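Local structure of rhogap protein (Gallus gallus, 1F7C) at residues Asn148-Ala160 with Ile205-Asn217. The protein activates the GTPase activity of RhoA and Cdc42 through its all-helical RhoGAP (BH) domain, the part of the protein in this chain. Sequence-based numbering, arbitrary orientation.
Sequences NRQMLHLLMNHLA and IEILIENHEKIFN
One water joins His153 to His212: its oxygen lies 2.8 Å from His212 ND1 and 3.1 Å from His153 NE2, in the plane of both rings. Asn217 ND2 adds a weak bond to it, and no direct hydrogen bond crosses the contact. The His153 and Phe216 rings are nearly parallel (5°) but offset, with little ring-on-ring overlap. Each ring instead covers the other residue's carbon: Phe216 CB sits 3.4 Å from the His153 ring centroid, and His153 CA lies over a face of the Phe216 ring. CG anti to the backbone N (chi1 -172°) lays the His153 ring over that CB. Leu152 CG meets the Phe216 edge at CZ, 3.9 Å away. With an alanine at Phe216, His153 CA would lose the ring face it packs on, and Leu152 CG and Met156 CG would probably border a gap. Met156, bent at chi2 and chi3, is a knob among Ile205, Leu208, Ile209 and Phe216. Ala160 CB lies 3.5 Å from both CD2 and NE2 of His212. The axis of 148-160 crosses that of 205-210 at -78° and runs nearly antiparallel to 212-217. Helix 146-164 of the RhoGAP domain thus packs on its last two helices through apolar and CH-pi contacts, the histidines being linked only through water.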
ATOM      1  N   ASN A 148       0.844  -3.950 -11.639  1.00 31.93           N
ATOM      2  CA  ASN A 148       1.424  -3.256 -10.495  1.00 29.26           C
ATOM      3  C   ASN A 148       0.669  -1.962 -10.293  1.00 30.02           C
ATOM      4  O   ASN A 148       0.306  -1.613  -9.169  1.00 28.07           O
ATOM      5  CB  ASN A 148       2.904  -2.945 -10.721  1.00 29.76           C
ATOM      6  CG  ASN A 148       3.742  -4.205 -10.923  1.00 33.51           C
ATOM      7  OD1 ASN A 148       3.533  -4.946 -11.878  1.00 28.81           O
ATOM      8  ND2 ASN A 148       4.685  -4.453 -10.017  1.00 30.18           N
ATOM      9  N   ARG A 149       0.436  -1.254 -11.393  1.00 30.39           N
ATOM     10  CA  ARG A 149      -0.280   0.011 -11.358  1.00 30.27           C
ATOM     11  C   ARG A 149      -1.682  -0.180 -10.764  1.00 30.52           C
ATOM     12  O   ARG A 149      -2.109   0.577  -9.884  1.00 27.93           O
ATOM     13  CB  ARG A 149      -0.370   0.602 -12.775  1.00 29.61           C
ATOM     14  CG  ARG A 149      -1.227   1.867 -12.858  1.00 36.25           C
ATOM     15  CD  ARG A 149      -1.170   2.597 -14.206  1.00 36.24           C
ATOM     16  NE  ARG A 149      -1.320   1.696 -15.346  1.00 42.84           N
ATOM     17  CZ  ARG A 149      -0.297   1.108 -15.958  1.00 45.27           C
ATOM     18  NH1 ARG A 149       0.943   1.336 -15.541  1.00 44.36           N
ATOM     19  NH2 ARG A 149      -0.509   0.279 -16.971  1.00 48.51           N
ATOM     20  N   GLN A 150      -2.379  -1.211 -11.229  1.00 30.04           N
ATOM     21  CA  GLN A 150      -3.724  -1.491 -10.765  1.00 29.70           C
ATOM     22  C   GLN A 150      -3.817  -1.771  -9.278  1.00 29.81           C
ATOM     23  O   GLN A 150      -4.662  -1.200  -8.598  1.00 28.04           O
ATOM     24  CB  GLN A 150      -4.317  -2.667 -11.528  1.00 34.74           C
ATOM     25  CG  GLN A 150      -5.265  -2.271 -12.640  1.00 42.71           C
ATOM     26  CD  GLN A 150      -5.920  -3.482 -13.289  1.00 50.10           C
ATOM     27  OE1 GLN A 150      -6.388  -4.397 -12.596  1.00 54.31           O
ATOM     28  NE2 GLN A 150      -5.967  -3.490 -14.621  1.00 49.17           N
ATOM     29  N   MET A 151      -2.969  -2.662  -8.772  1.00 27.47           N
ATOM     30  CA  MET A 151      -3.005  -2.976  -7.358  1.00 27.61           C
ATOM     31  C   MET A 151      -2.609  -1.754  -6.544  1.00 27.44           C
ATOM     32  O   MET A 151      -3.194  -1.474  -5.504  1.00 24.74           O
ATOM     33  CB  MET A 151      -2.067  -4.125  -7.029  1.00 28.45           C
ATOM     34  CG  MET A 151      -2.273  -4.624  -5.632  1.00 34.56           C
ATOM     35  SD  MET A 151      -1.562  -6.236  -5.394  1.00 45.49           S
ATOM     36  CE  MET A 151      -2.702  -7.221  -6.347  1.00 41.58           C
ATOM     37  N   LEU A 152      -1.610  -1.033  -7.035  1.00 24.87           N
ATOM     38  CA  LEU A 152      -1.134   0.163  -6.378  1.00 26.76           C
ATOM     39  C   LEU A 152      -2.278   1.198  -6.316  1.00 27.55           C
ATOM     40  O   LEU A 152      -2.399   1.967  -5.360  1.00 25.98           O
ATOM     41  CB  LEU A 152       0.050   0.720  -7.171  1.00 27.34           C
ATOM     42  CG  LEU A 152       0.901   1.797  -6.513  1.00 31.74           C
ATOM     43  CD1 LEU A 152       1.559   1.242  -5.240  1.00 30.47           C
ATOM     44  CD2 LEU A 152       1.948   2.265  -7.510  1.00 34.23           C
ATOM     45  N   HIS A 153      -3.115   1.203  -7.346  1.00 28.25           N
ATOM     46  CA  HIS A 153      -4.238   2.130  -7.419  1.00 28.62           C
ATOM     47  C   HIS A 153      -5.279   1.830  -6.334  1.00 28.35           C
ATOM     48  O   HIS A 153      -5.732   2.738  -5.638  1.00 29.28           O
ATOM     49  CB  HIS A 153      -4.894   2.058  -8.801  1.00 27.63           C
ATOM     50  CG  HIS A 153      -5.935   3.106  -9.027  1.00 30.85           C
ATOM     51  ND1 HIS A 153      -6.719   3.148 -10.160  1.00 31.10           N
ATOM     52  CD2 HIS A 153      -6.308   4.169  -8.272  1.00 32.04           C
ATOM     53  CE1 HIS A 153      -7.527   4.191 -10.094  1.00 28.89           C
ATOM     54  NE2 HIS A 153      -7.297   4.827  -8.959  1.00 29.96           N
ATOM     55  N   LEU A 154      -5.655   0.560  -6.203  1.00 26.81           N
ATOM     56  CA  LEU A 154      -6.623   0.141  -5.199  1.00 28.36           C
ATOM     57  C   LEU A 154      -6.116   0.472  -3.812  1.00 28.53           C
ATOM     58  O   LEU A 154      -6.869   0.940  -2.970  1.00 31.59           O
ATOM     59  CB  LEU A 154      -6.870  -1.366  -5.262  1.00 27.88           C
ATOM     60  CG  LEU A 154      -7.549  -1.961  -6.489  1.00 31.15           C
ATOM     61  CD1 LEU A 154      -7.524  -3.490  -6.393  1.00 33.35           C
ATOM     62  CD2 LEU A 154      -8.969  -1.461  -6.579  1.00 30.63           C
ATOM     63  N   LEU A 155      -4.837   0.207  -3.571  1.00 27.32           N
ATOM     64  CA  LEU A 155      -4.236   0.472  -2.279  1.00 27.32           C
ATOM     65  C   LEU A 155      -4.189   1.940  -1.889  1.00 25.35           C
ATOM     66  O   LEU A 155      -4.546   2.278  -0.770  1.00 22.35           O
ATOM     67  CB  LEU A 155      -2.824  -0.100  -2.222  1.00 30.82           C
ATOM     68  CG  LEU A 155      -2.708  -1.505  -1.636  1.00 37.23           C
ATOM     69  CD1 LEU A 155      -1.276  -2.020  -1.822  1.00 37.20           C
ATOM     70  CD2 LEU A 155      -3.099  -1.472  -0.162  1.00 34.27           C
ATOM     71  N   MET A 156      -3.743   2.804  -2.799  1.00 24.48           N
ATOM     72  CA  MET A 156      -3.653   4.230  -2.493  1.00 27.11           C
ATOM     73  C   MET A 156      -5.031   4.899  -2.325  1.00 28.94           C
ATOM     74  O   MET A 156      -5.208   5.797  -1.499  1.00 25.24           O
ATOM     75  CB  MET A 156      -2.841   4.961  -3.572  1.00 27.15           C
ATOM     76  CG  MET A 156      -1.365   4.564  -3.657  1.00 26.09           C
ATOM     77  SD  MET A 156      -0.484   4.687  -2.082  1.00 29.02           S
ATOM     78  CE  MET A 156      -0.427   2.983  -1.622  1.00 26.14           C
ATOM     79  N   ASN A 157      -6.005   4.462  -3.113  1.00 30.47           N
ATOM     80  CA  ASN A 157      -7.352   5.006  -3.024  1.00 28.66           C
ATOM     81  C   ASN A 157      -7.878   4.695  -1.623  1.00 28.53           C
ATOM     82  O   ASN A 157      -8.444   5.562  -0.952  1.00 25.14           O
ATOM     83  CB  ASN A 157      -8.240   4.343  -4.077  1.00 30.90           C
ATOM     84  CG  ASN A 157      -9.683   4.792  -3.997  1.00 32.65           C
ATOM     85  OD1 ASN A 157     -10.041   5.866  -4.475  1.00 34.03           O
ATOM     86  ND2 ASN A 157     -10.521   3.969  -3.382  1.00 34.90           N
ATOM     87  N   HIS A 158      -7.659   3.452  -1.190  1.00 23.95           N
ATOM     88  CA  HIS A 158      -8.093   2.967   0.117  1.00 23.04           C
ATOM     89  C   HIS A 158      -7.386   3.655   1.282  1.00 23.51           C
ATOM     90  O   HIS A 158      -8.021   4.002   2.288  1.00 24.51           O
ATOM     91  CB  HIS A 158      -7.887   1.444   0.216  1.00 23.05           C
ATOM     92  CG  HIS A 158      -7.991   0.906   1.612  1.00 23.84           C
ATOM     93  ND1 HIS A 158      -9.191   0.781   2.279  1.00 23.93           N
ATOM     94  CD2 HIS A 158      -7.035   0.495   2.479  1.00 25.08           C
ATOM     95  CE1 HIS A 158      -8.971   0.316   3.495  1.00 25.51           C
ATOM     96  NE2 HIS A 158      -7.671   0.133   3.642  1.00 26.78           N
ATOM     97  N   LEU A 159      -6.077   3.846   1.160  1.00 23.89           N
ATOM     98  CA  LEU A 159      -5.315   4.498   2.226  1.00 24.94           C
ATOM     99  C   LEU A 159      -5.720   5.967   2.385  1.00 26.00           C
ATOM    100  O   LEU A 159      -5.694   6.492   3.492  1.00 27.29           O
ATOM    101  CB  LEU A 159      -3.805   4.386   1.970  1.00 23.40           C
ATOM    102  CG  LEU A 159      -3.209   2.968   2.030  1.00 22.25           C
ATOM    103  CD1 LEU A 159      -1.706   3.056   1.917  1.00 24.28           C
ATOM    104  CD2 LEU A 159      -3.579   2.284   3.331  1.00 23.20           C
ATOM    105  N   ALA A 160      -6.102   6.620   1.289  1.00 24.89           N
ATOM    106  CA  ALA A 160      -6.525   8.023   1.340  1.00 25.92           C
ATOM    107  C   ALA A 160      -7.790   8.157   2.198  1.00 26.11           C
ATOM    108  O   ALA A 160      -7.976   9.153   2.895  1.00 25.78           O
ATOM    109  CB  ALA A 160      -6.801   8.553  -0.068  1.00 21.88           C
ATOM    110  N   ILE A 205       5.292   7.132  -0.693  1.00 27.73           N
ATOM    111  CA  ILE A 205       3.963   6.648  -0.359  1.00 29.08           C
ATOM    112  C   ILE A 205       3.040   7.834  -0.032  1.00 29.27           C
ATOM    113  O   ILE A 205       1.884   7.863  -0.460  1.00 28.39           O
ATOM    114  CB  ILE A 205       4.010   5.677   0.831  1.00 30.33           C
ATOM    115  CG1 ILE A 205       5.000   4.539   0.530  1.00 31.07           C
ATOM    116  CG2 ILE A 205       2.613   5.141   1.122  1.00 30.14           C
ATOM    117  CD1 ILE A 205       4.785   3.818  -0.794  1.00 26.76           C
ATOM    118  N   GLU A 206       3.565   8.810   0.709  1.00 26.12           N
ATOM    119  CA  GLU A 206       2.800   9.989   1.077  1.00 27.94           C
ATOM    120  C   GLU A 206       2.301  10.722  -0.152  1.00 27.99           C
ATOM    121  O   GLU A 206       1.135  11.109  -0.219  1.00 29.41           O
ATOM    122  CB  GLU A 206       3.645  10.941   1.911  1.00 30.76           C
ATOM    123  CG  GLU A 206       3.908  10.481   3.329  1.00 33.29           C
ATOM    124  CD  GLU A 206       4.687  11.516   4.102  1.00 36.19           C
ATOM    125  OE1 GLU A 206       4.639  12.699   3.697  1.00 37.50           O
ATOM    126  OE2 GLU A 206       5.333  11.162   5.109  1.00 35.94           O
ATOM    127  N   ILE A 207       3.183  10.922  -1.121  1.00 28.29           N
ATOM    128  CA  ILE A 207       2.810  11.606  -2.346  1.00 29.13           C
ATOM    129  C   ILE A 207       1.723  10.836  -3.096  1.00 27.93           C
ATOM    130  O   ILE A 207       0.792  11.425  -3.625  1.00 28.46           O
ATOM    131  CB  ILE A 207       4.030  11.793  -3.268  1.00 30.42           C
ATOM    132  CG1 ILE A 207       5.012  12.780  -2.629  1.00 32.08           C
ATOM    133  CG2 ILE A 207       3.584  12.308  -4.629  1.00 30.83           C
ATOM    134  CD1 ILE A 207       6.392  12.813  -3.284  1.00 31.50           C
ATOM    135  N   LEU A 208       1.838   9.516  -3.126  1.00 28.85           N
ATOM    136  CA  LEU A 208       0.857   8.689  -3.816  1.00 27.89           C
ATOM    137  C   LEU A 208      -0.510   8.709  -3.151  1.00 27.60           C
ATOM    138  O   LEU A 208      -1.529   8.589  -3.832  1.00 28.36           O
ATOM    139  CB  LEU A 208       1.353   7.249  -3.924  1.00 26.42           C
ATOM    140  CG  LEU A 208       2.497   7.015  -4.920  1.00 29.07           C
ATOM    141  CD1 LEU A 208       2.869   5.544  -4.927  1.00 25.36           C
ATOM    142  CD2 LEU A 208       2.073   7.458  -6.308  1.00 25.60           C
ATOM    143  N   ILE A 209      -0.535   8.843  -1.827  1.00 27.57           N
ATOM    144  CA  ILE A 209      -1.795   8.891  -1.086  1.00 27.52           C
ATOM    145  C   ILE A 209      -2.476  10.251  -1.312  1.00 28.74           C
ATOM    146  O   ILE A 209      -3.663  10.318  -1.626  1.00 27.98           O
ATOM    147  CB  ILE A 209      -1.570   8.686   0.439  1.00 27.10           C
ATOM    148  CG1 ILE A 209      -1.082   7.259   0.706  1.00 25.95           C
ATOM    149  CG2 ILE A 209      -2.864   8.966   1.218  1.00 21.09           C
ATOM    150  CD1 ILE A 209      -0.657   7.016   2.146  1.00 22.76           C
ATOM    151  N   GLU A 210      -1.707  11.326  -1.189  1.00 28.46           N
ATOM    152  CA  GLU A 210      -2.253  12.660  -1.359  1.00 31.26           C
ATOM    153  C   GLU A 210      -2.619  13.101  -2.771  1.00 30.96           C
ATOM    154  O   GLU A 210      -3.389  14.040  -2.931  1.00 31.50           O
ATOM    155  CB  GLU A 210      -1.315  13.682  -0.720  1.00 34.46           C
ATOM    156  CG  GLU A 210      -1.464  13.739   0.792  1.00 43.92           C
ATOM    157  CD  GLU A 210      -0.546  14.751   1.441  1.00 50.43           C
ATOM    158  OE1 GLU A 210      -0.537  15.914   0.986  1.00 55.35           O
ATOM    159  OE2 GLU A 210       0.161  14.388   2.408  1.00 52.88           O
ATOM    160  N   ASN A 211      -2.096  12.431  -3.792  1.00 29.56           N
ATOM    161  CA  ASN A 211      -2.404  12.817  -5.164  1.00 28.06           C
ATOM    162  C   ASN A 211      -2.873  11.626  -5.971  1.00 28.52           C
ATOM    163  O   ASN A 211      -2.668  11.589  -7.186  1.00 27.45           O
ATOM    164  CB  ASN A 211      -1.166  13.400  -5.840  1.00 27.57           C
ATOM    165  CG  ASN A 211      -0.564  14.556  -5.063  1.00 31.36           C
ATOM    166  OD1 ASN A 211      -1.049  15.688  -5.124  1.00 28.68           O
ATOM    167  ND2 ASN A 211       0.495  14.270  -4.313  1.00 31.69           N
ATOM    168  N   HIS A 212      -3.513  10.662  -5.313  1.00 27.08           N
ATOM    169  CA  HIS A 212      -3.950   9.461  -6.012  1.00 30.82           C
ATOM    170  C   HIS A 212      -4.936   9.717  -7.154  1.00 32.05           C
ATOM    171  O   HIS A 212      -4.845   9.080  -8.199  1.00 32.29           O
ATOM    172  CB  HIS A 212      -4.516   8.437  -5.012  1.00 28.72           C
ATOM    173  CG  HIS A 212      -5.853   8.803  -4.457  1.00 32.46           C
ATOM    174  ND1 HIS A 212      -7.035   8.384  -5.030  1.00 34.39           N
ATOM    175  CD2 HIS A 212      -6.201   9.575  -3.401  1.00 30.96           C
ATOM    176  CE1 HIS A 212      -8.053   8.882  -4.352  1.00 28.76           C
ATOM    177  NE2 HIS A 212      -7.575   9.609  -3.359  1.00 32.60           N
ATOM    178  N   GLU A 213      -5.860  10.655  -6.975  1.00 35.16           N
ATOM    179  CA  GLU A 213      -6.834  10.953  -8.025  1.00 36.95           C
ATOM    180  C   GLU A 213      -6.134  11.369  -9.309  1.00 34.62           C
ATOM    181  O   GLU A 213      -6.342  10.779 -10.359  1.00 35.06           O
ATOM    182  CB  GLU A 213      -7.775  12.071  -7.580  1.00 40.39           C
ATOM    183  CG  GLU A 213      -8.403  11.834  -6.218  1.00 51.23           C
ATOM    184  CD  GLU A 213      -9.924  11.935  -6.241  1.00 56.56           C
ATOM    185  OE1 GLU A 213     -10.549  11.789  -5.162  1.00 57.77           O
ATOM    186  OE2 GLU A 213     -10.491  12.155  -7.338  1.00 59.81           O
ATOM    187  N   LYS A 214      -5.295  12.389  -9.212  1.00 35.13           N
ATOM    188  CA  LYS A 214      -4.570  12.895 -10.366  1.00 36.77           C
ATOM    189  C   LYS A 214      -3.617  11.858 -10.956  1.00 37.21           C
ATOM    190  O   LYS A 214      -3.630  11.604 -12.159  1.00 37.53           O
ATOM    191  CB  LYS A 214      -3.789  14.151  -9.975  1.00 38.78           C
ATOM    192  CG  LYS A 214      -2.835  14.658 -11.044  1.00 42.70           C
ATOM    193  CD  LYS A 214      -1.977  15.796 -10.503  1.00 47.24           C
ATOM    194  CE  LYS A 214      -0.927  16.263 -11.514  1.00 50.33           C
ATOM    195  NZ  LYS A 214      -1.525  16.844 -12.753  1.00 50.53           N
ATOM    196  N   ILE A 215      -2.805  11.246 -10.099  1.00 35.63           N
ATOM    197  CA  ILE A 215      -1.834  10.263 -10.547  1.00 33.09           C
ATOM    198  C   ILE A 215      -2.407   9.027 -11.226  1.00 33.82           C
ATOM    199  O   ILE A 215      -1.902   8.618 -12.275  1.00 31.89           O
ATOM    200  CB  ILE A 215      -0.925   9.824  -9.381  1.00 32.27           C
ATOM    201  CG1 ILE A 215       0.079  10.940  -9.075  1.00 31.11           C
ATOM    202  CG2 ILE A 215      -0.219   8.511  -9.722  1.00 30.44           C
ATOM    203  CD1 ILE A 215       0.806  10.754  -7.769  1.00 31.14           C
ATOM    204  N   PHE A 216      -3.448   8.431 -10.648  1.00 32.45           N
ATOM    205  CA  PHE A 216      -4.016   7.223 -11.242  1.00 34.14           C
ATOM    206  C   PHE A 216      -5.165   7.397 -12.230  1.00 36.03           C
ATOM    207  O   PHE A 216      -5.391   6.525 -13.067  1.00 35.37           O
ATOM    208  CB  PHE A 216      -4.464   6.244 -10.155  1.00 32.70           C
ATOM    209  CG  PHE A 216      -3.347   5.738  -9.293  1.00 33.32           C
ATOM    210  CD1 PHE A 216      -3.035   6.371  -8.094  1.00 31.79           C
ATOM    211  CD2 PHE A 216      -2.584   4.640  -9.697  1.00 32.89           C
ATOM    212  CE1 PHE A 216      -1.979   5.926  -7.307  1.00 30.21           C
ATOM    213  CE2 PHE A 216      -1.521   4.184  -8.918  1.00 26.20           C
ATOM    214  CZ  PHE A 216      -1.220   4.829  -7.723  1.00 31.86           C
ATOM    215  N   ASN A 217      -5.895   8.504 -12.156  1.00 39.94           N
ATOM    216  CA  ASN A 217      -7.022   8.669 -13.069  1.00 42.64           C
ATOM    217  C   ASN A 217      -6.764   9.507 -14.311  1.00 42.98           C
ATOM    218  O   ASN A 217      -7.642   9.632 -15.159  1.00 46.01           O
ATOM    219  CB  ASN A 217      -8.235   9.211 -12.316  1.00 44.65           C
ATOM    220  CG  ASN A 217      -8.697   8.269 -11.221  1.00 47.05           C
ATOM    221  OD1 ASN A 217      -8.681   7.050 -11.396  1.00 45.92           O
ATOM    222  ND2 ASN A 217      -9.123   8.829 -10.092  1.00 47.67           N
TER
HETATM  223  O   HOH W   1      -8.249   7.197  -7.261  1.00 46.66           O